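Local coordinates for designed helical repeat protein (Synthetic construct, PDB 5CWF) that has no known biological function, being a computational design made to explore how helical repeats can stack, at residues A[39-44]-A[86-91]; A[6-11]-A[56-61]. All coordinates share one frame; numbering follows the deposited sequence.

Contact 1: A[39-44]-A[86-91]; sequences VEALRE and ALRENN. With CA (calcium ion), chain G.
In the all-helical stack of this repeat protein, Arg88, near the end of helix 70-89, reaches across to helix 25-44 to meet Glu40, Ala41 and Glu44. The closest CA atoms are those of Ala41 and Arg88, 6.3 Å apart, near enough for the Ala41 methyl to lie 3.9 Å from Arg88 CG. A bend about the CG-CD bond of Arg88 (chi3 75°) brings one guanidinium face under Glu40 CB, 3.4 Å above the plane and offset toward its rim. Arg88 NE donates to Glu44 OE1 at 3.2 Å, with a nearly straight N-H...O angle of 166°. The acceptor sits at the guanidinium edge, yet the bond comes from above the carboxylate plane; the planes are 55° apart, and Glu44 OE2 stays 3.7 Å from Arg88 NH2, so the bridge rests on one bond. Arg88 NH1 is held separately by Glu37. At the backbone, Arg88 O binds a calcium ion at 2.3 Å, beside three waters; one links Leu87 O and Asn91 ND2 and another donates to Glu89 O, so this carbonyl end of the helix probably stabilises the cation. Glu44 and Glu37 at the nitrogens, with Glu40 CB over one face, would limit rotation of the guanidinium.

Contact 2: A[6-11]-A[56-61]; sequences KKVMEA and ALAKAV
Val8 of helix 3-21 meets Ala58 of helix 48-67 methyl to methyl, with Val8 CG1 3.4 Å from Ala58 CB, tighter than usual van der Waals contact. The same methyl also reaches the backbone, lying 3.8 Å from Ala58 C and 4.0 Å from Lys59 N, so it rests on the surface of the helix beside the alanine. Its position follows from chi1 of 178°, which sets CG1 opposite the backbone N. The other branch takes the flank: Val8 CG2 comes within 4.3 Å of Lys59 CG, where the aliphatic part of the lysine borders the contact. No hydrogen bond crosses between the two segments, and the 144 Å² they bury together comes mostly from Val8 and Ala58, both buried residues whose CB atoms point toward the facing helix. The small alanine lets the helices come close, the CA atoms of Val8 and Ala58 being 6.6 Å apart. These helices are not consecutive in the chain; helix 25-44 comes between them, and they run in the same general direction, as expected for neighbours in one layer of a helical repeat. Val8 also packs on Leu55, and one turn on Ala11 packs on Leu62, both of helix 48-67. Lys59 extends past the valine, its ammonium forming a long, weak ion pair with Glu4. On the same helix, Leu57 packs against Ile83 and Val84 of helix 70-89, while Met9 turns to Ala35 of helix 25-44.

From the N terminus the chain first supplies segment 6-11 on helix 3-21, then 39-44 on helix 25-44, then 56-61 on helix 48-67 and finally 86-91 at the end of helix 70-89. Contact 2 closes a loop of 44 intervening residues when 56-61 arrives, and contact 1 closes one of 41 when 86-91 arrives. Because the segments alternate, the loops cross and neither nests in the other. Each joins a helix to the next but one, so together they tie the first four helices into two pairs that alternate along the chain. Their centres lie about 16 Å apart, but they touch where Met9 CE packs on Val39 CG2 at 3.7 Å.

Contact 1: A[39-44]-A[86-91]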
# COMPACT_ATOMS: atom_id res chain seq x y z
N VAL A 39 6.66 2.63 11.21
CA VAL A 39 7.27 2.57 12.54
C VAL A 39 6.35 3.17 13.60
O VAL A 39 6.20 2.59 14.67
CB VAL A 39 8.66 3.27 12.54
CG1 VAL A 39 9.14 3.60 13.95
CG2 VAL A 39 9.66 2.39 11.81
N GLU A 40 5.73 4.31 13.32
CA GLU A 40 4.83 4.93 14.30
C GLU A 40 3.57 4.07 14.51
O GLU A 40 3.08 3.96 15.63
CB GLU A 40 4.44 6.35 13.90
CG GLU A 40 5.06 7.45 14.78
CD GLU A 40 6.52 7.73 14.48
OE1 GLU A 40 7.38 7.41 15.33
OE2 GLU A 40 6.81 8.28 13.40
N ALA A 41 3.05 3.47 13.44
CA ALA A 41 1.90 2.58 13.56
C ALA A 41 2.21 1.40 14.50
O ALA A 41 1.36 0.98 15.28
CB ALA A 41 1.45 2.06 12.18
N LEU A 42 3.41 0.84 14.38
CA LEU A 42 3.79 -0.30 15.21
C LEU A 42 4.11 0.10 16.67
O LEU A 42 3.95 -0.71 17.59
CB LEU A 42 4.98 -1.03 14.60
CG LEU A 42 4.67 -1.79 13.30
CD1 LEU A 42 5.96 -2.28 12.64
CD2 LEU A 42 3.70 -2.97 13.53
N ARG A 43 4.55 1.34 16.88
CA ARG A 43 4.88 1.81 18.21
C ARG A 43 3.65 1.86 19.10
O ARG A 43 3.73 1.61 20.30
CB ARG A 43 5.53 3.20 18.15
CG ARG A 43 6.00 3.74 19.50
CD ARG A 43 6.55 5.15 19.38
NE ARG A 43 7.49 5.26 18.26
CZ ARG A 43 7.84 6.41 17.68
NH1 ARG A 43 7.34 7.56 18.10
NH2 ARG A 43 8.70 6.40 16.67
N GLU A 44 2.51 2.20 18.51
CA GLU A 44 1.29 2.45 19.27
C GLU A 44 0.34 1.26 19.31
O GLU A 44 -0.58 1.24 20.12
CB GLU A 44 0.56 3.67 18.67
CG GLU A 44 -0.10 3.41 17.33
CD GLU A 44 -0.59 4.69 16.65
OE1 GLU A 44 -1.15 4.61 15.54
OE2 GLU A 44 -0.40 5.78 17.23
N ALA A 86 -4.43 5.57 6.95
CA ALA A 86 -5.83 5.18 7.07
C ALA A 86 -6.03 4.20 8.22
O ALA A 86 -7.02 4.29 8.98
CB ALA A 86 -6.31 4.55 5.77
N LEU A 87 -5.10 3.28 8.37
CA LEU A 87 -5.19 2.31 9.45
C LEU A 87 -4.96 2.95 10.80
O LEU A 87 -5.53 2.52 11.81
CB LEU A 87 -4.18 1.18 9.26
CG LEU A 87 -4.64 -0.11 8.63
CD1 LEU A 87 -3.49 -1.09 8.64
CD2 LEU A 87 -5.87 -0.73 9.33
N ARG A 88 -4.12 3.98 10.84
CA ARG A 88 -3.90 4.64 12.11
C ARG A 88 -5.14 5.44 12.51
O ARG A 88 -5.37 5.65 13.69
CB ARG A 88 -2.67 5.54 12.04
CG ARG A 88 -1.36 4.77 11.94
CD ARG A 88 -0.18 5.71 11.89
NE ARG A 88 0.11 6.31 13.19
CZ ARG A 88 0.93 7.34 13.37
NH1 ARG A 88 1.53 7.91 12.33
NH2 ARG A 88 1.15 7.81 14.59
N GLU A 89 -5.97 5.83 11.55
CA GLU A 89 -7.22 6.49 11.90
C GLU A 89 -8.25 5.48 12.39
O GLU A 89 -9.02 5.75 13.30
CB GLU A 89 -7.80 7.27 10.72
CG GLU A 89 -6.95 8.46 10.32
CD GLU A 89 -7.47 9.13 9.07
OE1 GLU A 89 -8.38 8.56 8.43
OE2 GLU A 89 -6.94 10.21 8.71
N ASN A 90 -8.29 4.31 11.78
CA ASN A 90 -9.29 3.31 12.15
C ASN A 90 -8.77 1.93 11.81
O ASN A 90 -8.61 1.63 10.62
CB ASN A 90 -10.62 3.60 11.42
CG ASN A 90 -11.72 2.58 11.70
OD1 ASN A 90 -11.53 1.61 12.42
ND2 ASN A 90 -12.90 2.83 11.13
N ASN A 91 -8.48 1.09 12.82
CA ASN A 91 -7.99 -0.27 12.54
C ASN A 91 -8.96 -1.30 13.08
O ASN A 91 -8.57 -2.31 13.67
CB ASN A 91 -6.55 -0.53 13.07
CG ASN A 91 -6.44 -0.65 14.60
OD1 ASN A 91 -6.07 -1.71 15.14
ND2 ASN A 91 -6.71 0.42 15.29
CA CA G . -5.74 4.85 15.81
O HOH W 1 -6.14 2.94 14.50
O HOH W 2 -7.56 6.33 15.66
O HOH W 3 -4.62 6.92 15.98

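Contact 2: A[6-11]-A[56-61]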
# COMPACT_ATOMS: atom_id res chain seq x y z
N LYS A 6 12.38 -6.04 11.54
CA LYS A 6 13.59 -5.25 11.75
C LYS A 6 14.53 -5.41 10.55
O LYS A 6 15.21 -4.45 10.16
CB LYS A 6 14.32 -5.64 13.04
CG LYS A 6 13.77 -4.99 14.30
CD LYS A 6 14.49 -5.50 15.55
CE LYS A 6 14.05 -4.75 16.81
NZ LYS A 6 12.76 -5.25 17.38
N LYS A 7 14.57 -6.61 9.99
CA LYS A 7 15.37 -6.88 8.79
C LYS A 7 14.86 -6.11 7.57
O LYS A 7 15.64 -5.54 6.81
CB LYS A 7 15.38 -8.38 8.46
CG LYS A 7 16.45 -9.18 9.20
CD LYS A 7 16.38 -10.67 8.85
CE LYS A 7 16.49 -10.93 7.35
NZ LYS A 7 16.50 -12.38 7.01
N VAL A 8 13.54 -6.11 7.36
CA VAL A 8 12.98 -5.38 6.24
C VAL A 8 13.22 -3.87 6.38
O VAL A 8 13.48 -3.20 5.38
CB VAL A 8 11.45 -5.62 6.09
CG1 VAL A 8 10.89 -4.81 4.94
CG2 VAL A 8 11.15 -7.09 5.84
N MET A 9 13.12 -3.36 7.60
CA MET A 9 13.31 -1.92 7.84
C MET A 9 14.75 -1.47 7.58
O MET A 9 14.99 -0.38 7.06
CB MET A 9 12.95 -1.57 9.28
CG MET A 9 11.49 -1.74 9.65
SD MET A 9 10.36 -0.81 8.59
CE MET A 9 11.08 0.81 8.73
N GLU A 10 15.69 -2.32 7.95
CA GLU A 10 17.10 -2.06 7.68
C GLU A 10 17.32 -2.05 6.17
O GLU A 10 18.12 -1.26 5.65
CB GLU A 10 17.98 -3.09 8.39
CG GLU A 10 18.03 -2.87 9.91
CD GLU A 10 18.64 -4.03 10.68
OE1 GLU A 10 18.85 -5.11 10.09
OE2 GLU A 10 18.91 -3.86 11.89
N ALA A 11 16.59 -2.90 5.45
CA ALA A 11 16.70 -2.93 3.99
C ALA A 11 16.09 -1.67 3.38
O ALA A 11 16.57 -1.16 2.35
CB ALA A 11 16.04 -4.17 3.43
N ALA A 56 3.74 -6.70 5.03
CA ALA A 56 3.45 -6.77 3.60
C ALA A 56 3.79 -5.43 2.94
O ALA A 56 4.40 -5.41 1.87
CB ALA A 56 1.99 -7.15 3.36
N LEU A 57 3.40 -4.33 3.56
CA LEU A 57 3.68 -3.00 2.97
C LEU A 57 5.17 -2.68 2.87
O LEU A 57 5.63 -2.20 1.83
CB LEU A 57 3.00 -1.90 3.80
CG LEU A 57 1.47 -1.88 3.74
CD1 LEU A 57 0.90 -0.75 4.59
CD2 LEU A 57 1.01 -1.72 2.27
N ALA A 58 5.90 -2.99 3.93
CA ALA A 58 7.33 -2.77 3.96
C ALA A 58 8.00 -3.55 2.83
O ALA A 58 8.82 -3.01 2.10
CB ALA A 58 7.90 -3.18 5.31
N LYS A 59 7.63 -4.82 2.66
CA LYS A 59 8.19 -5.61 1.55
C LYS A 59 7.81 -5.07 0.20
O LYS A 59 8.60 -5.15 -0.75
CB LYS A 59 7.73 -7.06 1.62
CG LYS A 59 8.30 -7.86 2.76
CD LYS A 59 7.58 -9.20 2.81
CE LYS A 59 8.15 -10.14 3.83
NZ LYS A 59 7.31 -11.38 3.85
N ALA A 60 6.60 -4.52 0.08
CA ALA A 60 6.14 -4.02 -1.22
C ALA A 60 6.95 -2.81 -1.64
O ALA A 60 7.35 -2.68 -2.80
CB ALA A 60 4.69 -3.67 -1.18
N VAL A 61 7.22 -1.93 -0.69
CA VAL A 61 7.99 -0.73 -0.99
C VAL A 61 9.41 -1.11 -1.40
O VAL A 61 9.96 -0.59 -2.38
CB VAL A 61 8.03 0.22 0.24
CG1 VAL A 61 8.96 1.43 0.02
CG2 VAL A 61 6.64 0.71 0.53